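Local atomic coordinates of putative diflavin flavoprotein A 3 (Synechocystis sp., PDB entry 6H0C), a protein that probably passes electrons from NADH to oxygen, reducing it to water, and is represented here by its flavodiiron core. Residues R153-L158 with A263-N268; T288-E293 with A297-E302; I331-A336 with A365-G370. One frame throughout, in Å; residues are numbered along the deposited sequence.

Contact 1: R153-L158 with A263-N268; sequences RYPGQL and ASAYGN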
ATOM      1  N   ARG A 153      -5.090  -0.338   1.863  1.00 28.50           N
ATOM      2  CA  ARG A 153      -3.911   0.475   2.098  1.00 28.18           C
ATOM      3  C   ARG A 153      -3.609   1.413   0.928  1.00 29.05           C
ATOM      4  O   ARG A 153      -3.010   2.479   1.110  1.00 29.70           O
ATOM      5  CB  ARG A 153      -2.707  -0.418   2.388  1.00 36.50           C
ATOM      6  CG  ARG A 153      -1.514   0.370   2.866  1.00 39.03           C
ATOM      7  CD  ARG A 153      -0.413  -0.509   3.386  1.00 34.38           C
ATOM      8  NE  ARG A 153       0.791   0.286   3.564  1.00 32.83           N
ATOM      9  CZ  ARG A 153       1.982  -0.229   3.824  1.00 36.48           C
ATOM     10  NH1 ARG A 153       3.028   0.569   3.961  1.00 35.66           N
ATOM     11  NH2 ARG A 153       2.121  -1.543   3.944  1.00 42.05           N
ATOM     12  N   TYR A 154      -4.020   1.016  -0.274  1.00 26.51           N
ATOM     13  CA  TYR A 154      -3.809   1.846  -1.461  1.00 25.85           C
ATOM     14  C   TYR A 154      -5.111   2.027  -2.215  1.00 27.13           C
ATOM     15  O   TYR A 154      -5.312   1.441  -3.281  1.00 24.84           O
ATOM     16  CB  TYR A 154      -2.736   1.232  -2.364  1.00 25.04           C
ATOM     17  CG  TYR A 154      -1.434   1.106  -1.626  1.00 28.05           C
ATOM     18  CD1 TYR A 154      -0.680   2.237  -1.327  1.00 26.20           C
ATOM     19  CD2 TYR A 154      -0.986  -0.130  -1.170  1.00 27.67           C
ATOM     20  CE1 TYR A 154       0.507   2.137  -0.618  1.00 27.47           C
ATOM     21  CE2 TYR A 154       0.202  -0.239  -0.451  1.00 26.19           C
ATOM     22  CZ  TYR A 154       0.945   0.898  -0.185  1.00 25.95           C
ATOM     23  OH  TYR A 154       2.125   0.808   0.510  1.00 30.31           O
ATOM     24  N   PRO A 155      -6.005   2.852  -1.661  1.00 28.00           N
ATOM     25  CA  PRO A 155      -7.337   3.026  -2.245  1.00 26.47           C
ATOM     26  C   PRO A 155      -7.274   3.608  -3.654  1.00 30.91           C
ATOM     27  O   PRO A 155      -8.161   3.344  -4.480  1.00 29.16           O
ATOM     28  CB  PRO A 155      -8.018   4.000  -1.281  1.00 23.19           C
ATOM     29  CG  PRO A 155      -7.267   3.851   0.005  1.00 27.45           C
ATOM     30  CD  PRO A 155      -5.844   3.618  -0.413  1.00 25.48           C
ATOM     31  N   GLY A 156      -6.233   4.385  -3.933  1.00 24.44           N
ATOM     32  CA  GLY A 156      -6.128   5.028  -5.229  1.00 26.32           C
ATOM     33  C   GLY A 156      -5.231   4.288  -6.194  1.00 24.93           C
ATOM     34  O   GLY A 156      -4.832   4.839  -7.220  1.00 25.33           O
ATOM     35  N   GLN A 157      -4.904   3.037  -5.878  1.00 23.80           N
ATOM     36  CA  GLN A 157      -3.911   2.334  -6.681  1.00 24.02           C
ATOM     37  C   GLN A 157      -4.381   2.138  -8.118  1.00 25.64           C
ATOM     38  O   GLN A 157      -5.537   1.785  -8.370  1.00 24.68           O
ATOM     39  CB  GLN A 157      -3.556   0.983  -6.067  1.00 25.48           C
ATOM     40  CG  GLN A 157      -2.408   0.286  -6.772  1.00 26.28           C
ATOM     41  CD  GLN A 157      -2.006  -0.980  -6.060  1.00 35.96           C
ATOM     42  OE1 GLN A 157      -1.238  -0.945  -5.101  1.00 45.12           O
ATOM     43  NE2 GLN A 157      -2.543  -2.105  -6.503  1.00 36.65           N
ATOM     44  N   LEU A 158      -3.459   2.362  -9.046  1.00 24.58           N
ATOM     45  CA  LEU A 158      -3.754   2.359 -10.467  1.00 21.78           C
ATOM     46  C   LEU A 158      -2.620   1.713 -11.236  1.00 24.86           C
ATOM     47  O   LEU A 158      -1.486   2.184 -11.175  1.00 24.85           O
ATOM     48  CB  LEU A 158      -3.969   3.787 -10.954  1.00 22.16           C
ATOM     49  CG  LEU A 158      -4.313   3.950 -12.432  1.00 25.02           C
ATOM     50  CD1 LEU A 158      -5.731   3.456 -12.710  1.00 23.36           C
ATOM     51  CD2 LEU A 158      -4.147   5.402 -12.851  1.00 25.03           C
ATOM     52  N   ALA A 263      -8.085   3.518  10.920  1.00 25.61           N
ATOM     53  CA  ALA A 263      -8.678   4.804  10.560  1.00 24.81           C
ATOM     54  C   ALA A 263      -8.350   5.271   9.139  1.00 27.95           C
ATOM     55  O   ALA A 263      -9.235   5.754   8.428  1.00 27.65           O
ATOM     56  CB  ALA A 263      -8.252   5.859  11.558  1.00 28.94           C
ATOM     57  N   SER A 264      -7.090   5.143   8.729  1.00 23.57           N
ATOM     58  CA  SER A 264      -6.687   5.554   7.384  1.00 27.19           C
ATOM     59  C   SER A 264      -5.400   4.863   6.931  1.00 29.06           C
ATOM     60  O   SER A 264      -4.717   4.200   7.726  1.00 27.55           O
ATOM     61  CB  SER A 264      -6.509   7.069   7.323  1.00 28.78           C
ATOM     62  OG  SER A 264      -5.336   7.444   8.015  1.00 31.53           O
ATOM     63  N   ALA A 265      -5.069   5.040   5.652  1.00 26.63           N
ATOM     64  CA  ALA A 265      -4.023   4.253   4.992  1.00 28.02           C
ATOM     65  C   ALA A 265      -2.610   4.619   5.418  1.00 29.21           C
ATOM     66  O   ALA A 265      -1.714   3.784   5.393  1.00 31.15           O
ATOM     67  CB  ALA A 265      -4.145   4.397   3.473  1.00 27.40           C
ATOM     68  N   TYR A 266      -2.409   5.874   5.781  1.00 27.76           N
ATOM     69  CA  TYR A 266      -1.067   6.379   6.000  1.00 35.45           C
ATOM     70  C   TYR A 266      -1.032   7.092   7.353  1.00 39.20           C
ATOM     71  O   TYR A 266      -1.973   7.793   7.708  1.00 45.20           O
ATOM     72  CB  TYR A 266      -0.659   7.305   4.833  1.00 37.06           C
ATOM     73  CG  TYR A 266       0.771   7.811   4.886  1.00 46.38           C
ATOM     74  CD1 TYR A 266       1.839   6.994   4.515  1.00 50.65           C
ATOM     75  CD2 TYR A 266       1.054   9.110   5.307  1.00 47.69           C
ATOM     76  CE1 TYR A 266       3.146   7.459   4.571  1.00 55.96           C
ATOM     77  CE2 TYR A 266       2.348   9.581   5.365  1.00 47.98           C
ATOM     78  CZ  TYR A 266       3.391   8.757   4.997  1.00 57.88           C
ATOM     79  OH  TYR A 266       4.681   9.237   5.057  1.00 63.09           O
ATOM     80  N   GLY A 267       0.031   6.884   8.125  1.00 36.72           N
ATOM     81  CA  GLY A 267       0.128   7.470   9.454  1.00 31.00           C
ATOM     82  C   GLY A 267       0.598   6.467  10.491  1.00 31.35           C
ATOM     83  O   GLY A 267       0.701   5.269  10.210  1.00 30.97           O
ATOM     84  N   ASN A 268       0.877   6.944  11.699  1.00 28.52           N
ATOM     85  CA  ASN A 268       1.417   6.061  12.731  1.00 29.43           C
ATOM     86  C   ASN A 268       0.488   4.901  13.086  1.00 31.90           C
ATOM     87  O   ASN A 268       0.953   3.786  13.322  1.00 28.51           O
ATOM     88  CB  ASN A 268       1.754   6.859  13.988  1.00 30.85           C
ATOM     89  CG  ASN A 268       3.036   7.654  13.836  1.00 36.51           C
ATOM     90  OD1 ASN A 268       3.890   7.311  13.027  1.00 37.94           O
ATOM     91  ND2 ASN A 268       3.177   8.715  14.612  1.00 40.65           N
TER
HETATM   92  O   HOH W   1       0.365   3.218   3.300  1.00 40.77           O
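Ala265 meets the backbone of Arg153 with its methyl group. Its CB points at the 153-158 loop and lies 3.2 Å from Arg153 O, a close approach of a methyl to a carbonyl oxygen. On the same methyl, the ring of Pro155 makes a looser apolar contact, 4.3 Å from Pro155 CD to Ala265 CB. The Arg153 side chain takes another course. It is fully extended, with CG anti to the backbone N (chi1 -170°), and runs alongside the 263-268 loop. This brings NE close enough for a water bridge. Water 1 lies at the edge of the guanidinium, in its plane, and accepts from Arg153 NE at 3.0 Å. The same water donates to Ala265 O, also at 3.0 Å. One face of the guanidinium is met by Tyr154 OH, 3.2 Å above the plane, nearer its margin than its middle. At the end of the side chain, Arg153 NH1 forms a salt bridge with Glu30 and a hydrogen bond to a bound citrate, probably from the crystallisation liquor. Tyr154 OH also bonds this citrate. The contact joins the metallo-beta-lactamase-like part of the flavodiiron core to its flavodoxin-like part. The 153-158 loop leads into strand 158-162. The 263-268 loop links strand 257-262 to helix 268-281, and both Pro155 and Ala265 touch Asn291 on edge strand 286-291.

Contact 2: T288-E293 with A297-E302; sequences TAINAE and AEEIKE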
ATOM      1  N   THR A 288      -8.676  -9.503   7.071  1.00 24.41           N
ATOM      2  CA  THR A 288      -9.355  -8.618   6.144  1.00 22.76           C
ATOM      3  C   THR A 288      -9.188  -7.205   6.674  1.00 24.24           C
ATOM      4  O   THR A 288      -9.883  -6.776   7.595  1.00 22.52           O
ATOM      5  CB  THR A 288     -10.848  -8.962   5.997  1.00 27.11           C
ATOM      6  OG1 THR A 288     -10.982 -10.232   5.348  1.00 28.98           O
ATOM      7  CG2 THR A 288     -11.566  -7.902   5.175  1.00 24.05           C
ATOM      8  N   ALA A 289      -8.225  -6.492   6.115  1.00 24.08           N
ATOM      9  CA  ALA A 289      -8.015  -5.109   6.480  1.00 21.09           C
ATOM     10  C   ALA A 289      -9.178  -4.245   5.984  1.00 25.84           C
ATOM     11  O   ALA A 289      -9.698  -4.448   4.889  1.00 23.54           O
ATOM     12  CB  ALA A 289      -6.698  -4.613   5.911  1.00 21.21           C
ATOM     13  N   ILE A 290      -9.579  -3.284   6.805  1.00 22.67           N
ATOM     14  CA  ILE A 290     -10.598  -2.317   6.438  1.00 21.92           C
ATOM     15  C   ILE A 290     -10.082  -0.910   6.720  1.00 24.88           C
ATOM     16  O   ILE A 290      -9.731  -0.582   7.863  1.00 22.37           O
ATOM     17  CB  ILE A 290     -11.895  -2.536   7.221  1.00 23.56           C
ATOM     18  CG1 ILE A 290     -12.466  -3.923   6.933  1.00 26.72           C
ATOM     19  CG2 ILE A 290     -12.892  -1.422   6.915  1.00 24.36           C
ATOM     20  CD1 ILE A 290     -13.150  -4.021   5.606  1.00 38.51           C
ATOM     21  N   ASN A 291     -10.009  -0.097   5.672  1.00 23.34           N
ATOM     22  CA  ASN A 291      -9.688   1.318   5.796  1.00 23.37           C
ATOM     23  C   ASN A 291     -10.997   2.062   6.052  1.00 24.93           C
ATOM     24  O   ASN A 291     -11.821   2.210   5.148  1.00 22.85           O
ATOM     25  CB  ASN A 291      -8.978   1.815   4.525  1.00 25.21           C
ATOM     26  CG  ASN A 291      -8.603   3.291   4.579  1.00 25.91           C
ATOM     27  OD1 ASN A 291      -9.169   4.066   5.345  1.00 29.14           O
ATOM     28  ND2 ASN A 291      -7.654   3.687   3.738  1.00 25.40           N
ATOM     29  N   ALA A 292     -11.199   2.497   7.293  1.00 23.28           N
ATOM     30  CA  ALA A 292     -12.456   3.126   7.690  1.00 24.42           C
ATOM     31  C   ALA A 292     -12.749   4.359   6.839  1.00 25.59           C
ATOM     32  O   ALA A 292     -13.899   4.663   6.522  1.00 25.29           O
ATOM     33  CB  ALA A 292     -12.415   3.495   9.168  1.00 23.81           C
ATOM     34  N   GLU A 293     -11.689   5.055   6.457  1.00 23.51           N
ATOM     35  CA  GLU A 293     -11.809   6.291   5.697  1.00 28.47           C
ATOM     36  C   GLU A 293     -12.408   6.071   4.309  1.00 30.48           C
ATOM     37  O   GLU A 293     -13.158   6.903   3.815  1.00 30.82           O
ATOM     38  CB  GLU A 293     -10.432   6.932   5.569  1.00 32.71           C
ATOM     39  CG  GLU A 293     -10.440   8.405   5.345  1.00 43.87           C
ATOM     40  CD  GLU A 293      -9.056   8.984   5.475  1.00 46.90           C
ATOM     41  OE1 GLU A 293      -8.158   8.540   4.734  1.00 40.22           O
ATOM     42  OE2 GLU A 293      -8.857   9.867   6.332  1.00 57.85           O
ATOM     43  N   ALA A 297     -20.148   0.825   3.987  1.00 29.29           N
ATOM     44  CA  ALA A 297     -20.839   0.092   5.038  1.00 28.54           C
ATOM     45  C   ALA A 297     -20.971  -1.404   4.741  1.00 33.20           C
ATOM     46  O   ALA A 297     -20.814  -2.239   5.632  1.00 33.16           O
ATOM     47  CB  ALA A 297     -22.212   0.696   5.276  1.00 29.89           C
ATOM     48  N   GLU A 298     -21.264  -1.751   3.496  1.00 30.38           N
ATOM     49  CA  GLU A 298     -21.437  -3.155   3.168  1.00 33.94           C
ATOM     50  C   GLU A 298     -20.122  -3.930   3.325  1.00 32.34           C
ATOM     51  O   GLU A 298     -20.126  -5.083   3.765  1.00 34.29           O
ATOM     52  CB  GLU A 298     -22.002  -3.300   1.758  1.00 36.78           C
ATOM     53  CG  GLU A 298     -23.380  -2.658   1.616  1.00 49.53           C
ATOM     54  CD  GLU A 298     -24.379  -3.177   2.647  1.00 60.88           C
ATOM     55  OE1 GLU A 298     -24.462  -4.413   2.825  1.00 70.78           O
ATOM     56  OE2 GLU A 298     -25.075  -2.355   3.287  1.00 56.33           O
ATOM     57  N   GLU A 299     -19.002  -3.296   2.990  1.00 29.27           N
ATOM     58  CA  GLU A 299     -17.696  -3.913   3.214  1.00 37.79           C
ATOM     59  C   GLU A 299     -17.514  -4.279   4.679  1.00 31.77           C
ATOM     60  O   GLU A 299     -17.043  -5.370   5.009  1.00 31.18           O
ATOM     61  CB  GLU A 299     -16.556  -2.982   2.809  1.00 44.62           C
ATOM     62  CG  GLU A 299     -16.267  -2.873   1.341  1.00 57.92           C
ATOM     63  CD  GLU A 299     -15.063  -1.988   1.101  1.00 68.29           C
ATOM     64  OE1 GLU A 299     -14.001  -2.267   1.706  1.00 71.11           O
ATOM     65  OE2 GLU A 299     -15.183  -1.003   0.338  1.00 68.35           O
ATOM     66  N   ILE A 300     -17.866  -3.346   5.556  1.00 27.59           N
ATOM     67  CA  ILE A 300     -17.638  -3.551   6.977  1.00 30.33           C
ATOM     68  C   ILE A 300     -18.577  -4.630   7.489  1.00 31.29           C
ATOM     69  O   ILE A 300     -18.160  -5.504   8.245  1.00 29.17           O
ATOM     70  CB  ILE A 300     -17.813  -2.251   7.779  1.00 26.75           C
ATOM     71  CG1 ILE A 300     -16.726  -1.249   7.372  1.00 24.92           C
ATOM     72  CG2 ILE A 300     -17.720  -2.535   9.263  1.00 24.06           C
ATOM     73  CD1 ILE A 300     -16.961   0.141   7.878  1.00 29.15           C
ATOM     74  N   LYS A 301     -19.834  -4.586   7.057  1.00 30.73           N
ATOM     75  CA  LYS A 301     -20.783  -5.625   7.436  1.00 28.39           C
ATOM     76  C   LYS A 301     -20.274  -7.002   7.020  1.00 31.81           C
ATOM     77  O   LYS A 301     -20.284  -7.929   7.825  1.00 32.30           O
ATOM     78  CB  LYS A 301     -22.152  -5.379   6.813  1.00 28.60           C
ATOM     79  CG  LYS A 301     -22.918  -4.218   7.406  1.00 33.02           C
ATOM     80  CD  LYS A 301     -24.224  -4.002   6.648  1.00 33.18           C
ATOM     81  CE  LYS A 301     -24.938  -2.743   7.105  1.00 38.44           C
ATOM     82  NZ  LYS A 301     -26.149  -2.494   6.263  1.00 43.65           N
ATOM     83  N   GLU A 302     -19.833  -7.136   5.770  1.00 31.71           N
ATOM     84  CA  GLU A 302     -19.393  -8.438   5.255  1.00 39.67           C
ATOM     85  C   GLU A 302     -18.170  -8.951   6.007  1.00 33.53           C
ATOM     86  O   GLU A 302     -18.062 -10.138   6.302  1.00 32.69           O
ATOM     87  CB  GLU A 302     -19.080  -8.365   3.757  1.00 51.28           C
ATOM     88  CG  GLU A 302     -20.260  -7.964   2.875  1.00 75.32           C
ATOM     89  CD  GLU A 302     -21.473  -8.878   3.026  1.00 90.40           C
ATOM     90  OE1 GLU A 302     -21.842  -9.539   2.029  1.00 97.07           O
ATOM     91  OE2 GLU A 302     -22.070  -8.922   4.127  1.00 90.83           O
TER
HETATM   92  O   HOH W   2     -11.772  -4.431   2.818  1.00 40.97           O
HETATM   93  O   HOH W   3     -11.102  -0.745   2.931  1.00 31.30           O
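Ile290 meets Ile300 and Glu299 across the contact. Just before it, Ala289 O lies 2.9 Å from water 2. Glu299 OE1 is a weaker partner within reach of this water, which cannot serve all the acceptors round it. Ile290 itself points at the helix, and its two branches reach different residues. CG2 is anti to the backbone N and packs against Ile300 CG1 at 3.9 Å, where the two side chains cross obliquely. CG1 lies beside the backbone N (chi1 -61°) and carries CD1 to the helix backbone, 4.2 Å from Glu299 O. The same CD1 lies 4.4 Å from Glu299 OE1.

Strand 286-291 is at the edge of the five-stranded parallel sheet of the flavodoxin-like fold, with strand order 2-1-3-4-5. Helix 297-306 follows after a short loop and packs back on it, the first half of a beta-alpha-beta unit completed by strand 309-313. Ile261 of the adjacent strand and Ala303 of the helix add to the packing round Ile290, while Ile331 of helix 323-335 touches Ile300.

At Asn291 the backbone N donates to water 3 at 3.0 Å. Both water links to Glu299 OE1 are weak, and Ser295 OG gives it a further weak bond. Asn291 OD1 serves the turn after the strand, taking a weak, bent bond from Glu293 N, 2.9 Å long with an N-H...acceptor angle of 128°. Asn291 ND2 reaches across to Pro152 O of the metallo-hydrolase part.

Contact 3: I331-A336 with A365-G370; sequences ITLANA and AGFSFG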
ATOM      1  N   ILE A 331     -21.551   0.357  13.036  1.00 22.41           N
ATOM      2  CA  ILE A 331     -21.836  -0.786  12.177  1.00 22.28           C
ATOM      3  C   ILE A 331     -21.335  -2.061  12.834  1.00 24.63           C
ATOM      4  O   ILE A 331     -21.998  -3.095  12.785  1.00 27.20           O
ATOM      5  CB  ILE A 331     -21.201  -0.613  10.777  1.00 22.58           C
ATOM      6  CG1 ILE A 331     -21.795   0.621  10.080  1.00 25.41           C
ATOM      7  CG2 ILE A 331     -21.402  -1.869   9.932  1.00 19.68           C
ATOM      8  CD1 ILE A 331     -21.061   1.034   8.816  1.00 24.85           C
ATOM      9  N   THR A 332     -20.170  -1.984  13.469  1.00 23.95           N
ATOM     10  CA  THR A 332     -19.604  -3.153  14.126  1.00 24.81           C
ATOM     11  C   THR A 332     -20.477  -3.583  15.307  1.00 26.39           C
ATOM     12  O   THR A 332     -20.813  -4.759  15.441  1.00 26.06           O
ATOM     13  CB  THR A 332     -18.165  -2.883  14.597  1.00 23.10           C
ATOM     14  OG1 THR A 332     -17.341  -2.606  13.456  1.00 24.36           O
ATOM     15  CG2 THR A 332     -17.600  -4.099  15.335  1.00 25.12           C
ATOM     16  N   LEU A 333     -20.871  -2.630  16.150  1.00 26.36           N
ATOM     17  CA  LEU A 333     -21.724  -2.957  17.294  1.00 29.60           C
ATOM     18  C   LEU A 333     -23.082  -3.488  16.840  1.00 28.64           C
ATOM     19  O   LEU A 333     -23.638  -4.398  17.463  1.00 29.94           O
ATOM     20  CB  LEU A 333     -21.919  -1.738  18.204  1.00 26.22           C
ATOM     21  CG  LEU A 333     -20.703  -1.299  19.020  1.00 24.36           C
ATOM     22  CD1 LEU A 333     -21.002  -0.017  19.765  1.00 26.77           C
ATOM     23  CD2 LEU A 333     -20.312  -2.389  19.988  1.00 26.29           C
ATOM     24  N   ALA A 334     -23.614  -2.925  15.758  1.00 24.95           N
ATOM     25  CA  ALA A 334     -24.920  -3.352  15.257  1.00 27.94           C
ATOM     26  C   ALA A 334     -24.873  -4.753  14.661  1.00 29.04           C
ATOM     27  O   ALA A 334     -25.903  -5.394  14.518  1.00 35.19           O
ATOM     28  CB  ALA A 334     -25.445  -2.365  14.222  1.00 25.18           C
ATOM     29  N   ASN A 335     -23.684  -5.234  14.318  1.00 26.79           N
ATOM     30  CA  ASN A 335     -23.597  -6.487  13.574  1.00 28.67           C
ATOM     31  C   ASN A 335     -22.783  -7.608  14.198  1.00 29.48           C
ATOM     32  O   ASN A 335     -23.012  -8.775  13.887  1.00 33.98           O
ATOM     33  CB  ASN A 335     -23.042  -6.212  12.185  1.00 28.10           C
ATOM     34  CG  ASN A 335     -24.041  -5.514  11.308  1.00 33.17           C
ATOM     35  OD1 ASN A 335     -24.968  -6.142  10.783  1.00 34.45           O
ATOM     36  ND2 ASN A 335     -23.879  -4.202  11.154  1.00 27.57           N
ATOM     37  N   ALA A 336     -21.839  -7.273  15.063  1.00 26.30           N
ATOM     38  CA  ALA A 336     -20.960  -8.295  15.614  1.00 26.60           C
ATOM     39  C   ALA A 336     -21.619  -9.077  16.753  1.00 30.46           C
ATOM     40  O   ALA A 336     -22.251  -8.507  17.645  1.00 33.81           O
ATOM     41  CB  ALA A 336     -19.653  -7.670  16.088  1.00 27.30           C
ATOM     42  N   ALA A 365     -20.075  -3.358  25.769  1.00 38.68           N
ATOM     43  CA  ALA A 365     -20.878  -4.132  24.831  1.00 38.27           C
ATOM     44  C   ALA A 365     -20.651  -5.632  24.992  1.00 41.91           C
ATOM     45  O   ALA A 365     -21.168  -6.421  24.204  1.00 43.00           O
ATOM     46  CB  ALA A 365     -20.583  -3.703  23.402  1.00 31.09           C
ATOM     47  N   GLY A 366     -19.866  -6.018  25.995  1.00 38.20           N
ATOM     48  CA  GLY A 366     -19.714  -7.419  26.352  1.00 34.94           C
ATOM     49  C   GLY A 366     -18.691  -8.241  25.583  1.00 40.58           C
ATOM     50  O   GLY A 366     -18.751  -9.470  25.589  1.00 39.13           O
ATOM     51  N   PHE A 367     -17.745  -7.587  24.921  1.00 39.52           N
ATOM     52  CA  PHE A 367     -16.713  -8.327  24.202  1.00 35.75           C
ATOM     53  C   PHE A 367     -15.546  -8.675  25.106  1.00 36.49           C
ATOM     54  O   PHE A 367     -15.227  -7.940  26.041  1.00 39.69           O
ATOM     55  CB  PHE A 367     -16.210  -7.533  22.999  1.00 30.87           C
ATOM     56  CG  PHE A 367     -17.264  -7.279  21.972  1.00 32.71           C
ATOM     57  CD1 PHE A 367     -17.538  -8.220  20.998  1.00 29.79           C
ATOM     58  CD2 PHE A 367     -17.995  -6.106  21.990  1.00 35.55           C
ATOM     59  CE1 PHE A 367     -18.515  -7.989  20.059  1.00 29.15           C
ATOM     60  CE2 PHE A 367     -18.973  -5.872  21.052  1.00 33.40           C
ATOM     61  CZ  PHE A 367     -19.235  -6.816  20.088  1.00 28.17           C
ATOM     62  N   SER A 368     -14.921  -9.812  24.831  1.00 38.05           N
ATOM     63  CA  SER A 368     -13.669 -10.168  25.488  1.00 37.02           C
ATOM     64  C   SER A 368     -12.512  -9.701  24.618  1.00 39.55           C
ATOM     65  O   SER A 368     -12.630  -9.629  23.389  1.00 37.70           O
ATOM     66  CB  SER A 368     -13.588 -11.669  25.735  1.00 34.38           C
ATOM     67  OG  SER A 368     -14.698 -12.110  26.494  1.00 43.32           O
ATOM     68  N   PHE A 369     -11.396  -9.376  25.251  1.00 34.30           N
ATOM     69  CA  PHE A 369     -10.283  -8.812  24.513  1.00 35.83           C
ATOM     70  C   PHE A 369      -9.204  -9.855  24.208  1.00 39.90           C
ATOM     71  O   PHE A 369      -8.921 -10.722  25.028  1.00 44.14           O
ATOM     72  CB  PHE A 369      -9.722  -7.626  25.290  1.00 38.10           C
ATOM     73  CG  PHE A 369     -10.670  -6.455  25.353  1.00 43.17           C
ATOM     74  CD1 PHE A 369     -10.581  -5.419  24.424  1.00 46.24           C
ATOM     75  CD2 PHE A 369     -11.662  -6.392  26.318  1.00 40.40           C
ATOM     76  CE1 PHE A 369     -11.457  -4.336  24.468  1.00 41.63           C
ATOM     77  CE2 PHE A 369     -12.537  -5.312  26.365  1.00 41.28           C
ATOM     78  CZ  PHE A 369     -12.435  -4.286  25.438  1.00 36.74           C
ATOM     79  N   GLY A 370      -8.624  -9.778  23.012  1.00 37.62           N
ATOM     80  CA  GLY A 370      -7.652 -10.763  22.554  1.00 38.62           C
ATOM     81  C   GLY A 370      -6.204 -10.398  22.834  1.00 39.61           C
ATOM     82  O   GLY A 370      -5.316 -11.240  22.753  1.00 37.93           O
TER
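Leu333 of helix 323-335 and Ala336 just beyond it pack against Ala365 and Phe367, which lead from helix 353-364 into edge strand 368-377. The contact belongs to the flavodoxin-like alpha/beta fold, whose helices flank a parallel sheet. All the contacts across the two segments are apolar. Leu333 reaches over with one methyl, CD2. This methyl lies 3.7 Å from Ala365 CB and 3.9 Å from Phe367 CE2. It comes to the ring at its edge, near the ring plane, and the two side chains cross at a slant. Ala336 CB comes obliquely to the ring, 4.1 Å from Phe367 CZ. Phe367 has CG beside the backbone N (chi1 -63°), which turns its ring toward the 331-336 segment. Phe310 of strand 309-313 packs edge-to-face with it, and Cys342 of strand 341-348 also touches it.

No hydrogen bond joins the two segments. Ser368 and Gly370 pair by backbone with Cys342 of strand 341-348. Gly366, at positive phi, closes helix 353-364 in a Schellman motif. In the other segment, Thr332 O accepts from both Asn335 N and Ala336 N, the latter at 2.7 Å. The Asn335 side chain turns back along the helix. Its ND2 donates to Ile331 O at 2.7 Å, with a nearly straight N-H...O angle of 164°.

Overall arrangement
Contacts 2 and 3 lie within the flavodoxin-like part and involve the same parallel sheet, at its two edge strands. Contact 1 joins this part to the metallo-beta-lactamase-like part. Contact 2 is the buried one, contact 3 is partly buried and contact 1 lies at the surface. The chemistry does not follow burial. Contact 3 is wholly apolar between its segments, contact 2 adds bridging waters to an isoleucine pair, and contact 1 rests on a methyl, a proline and a water bridge. Contacts 1 and 2 touch where residues 263-265 pack on Asn291 and Glu293. Contacts 2 and 3 touch where Ile331 packs on Ala297, Ile300 and Lys301. Contacts 1 and 3 stay about 11 Å apart at their nearest atoms.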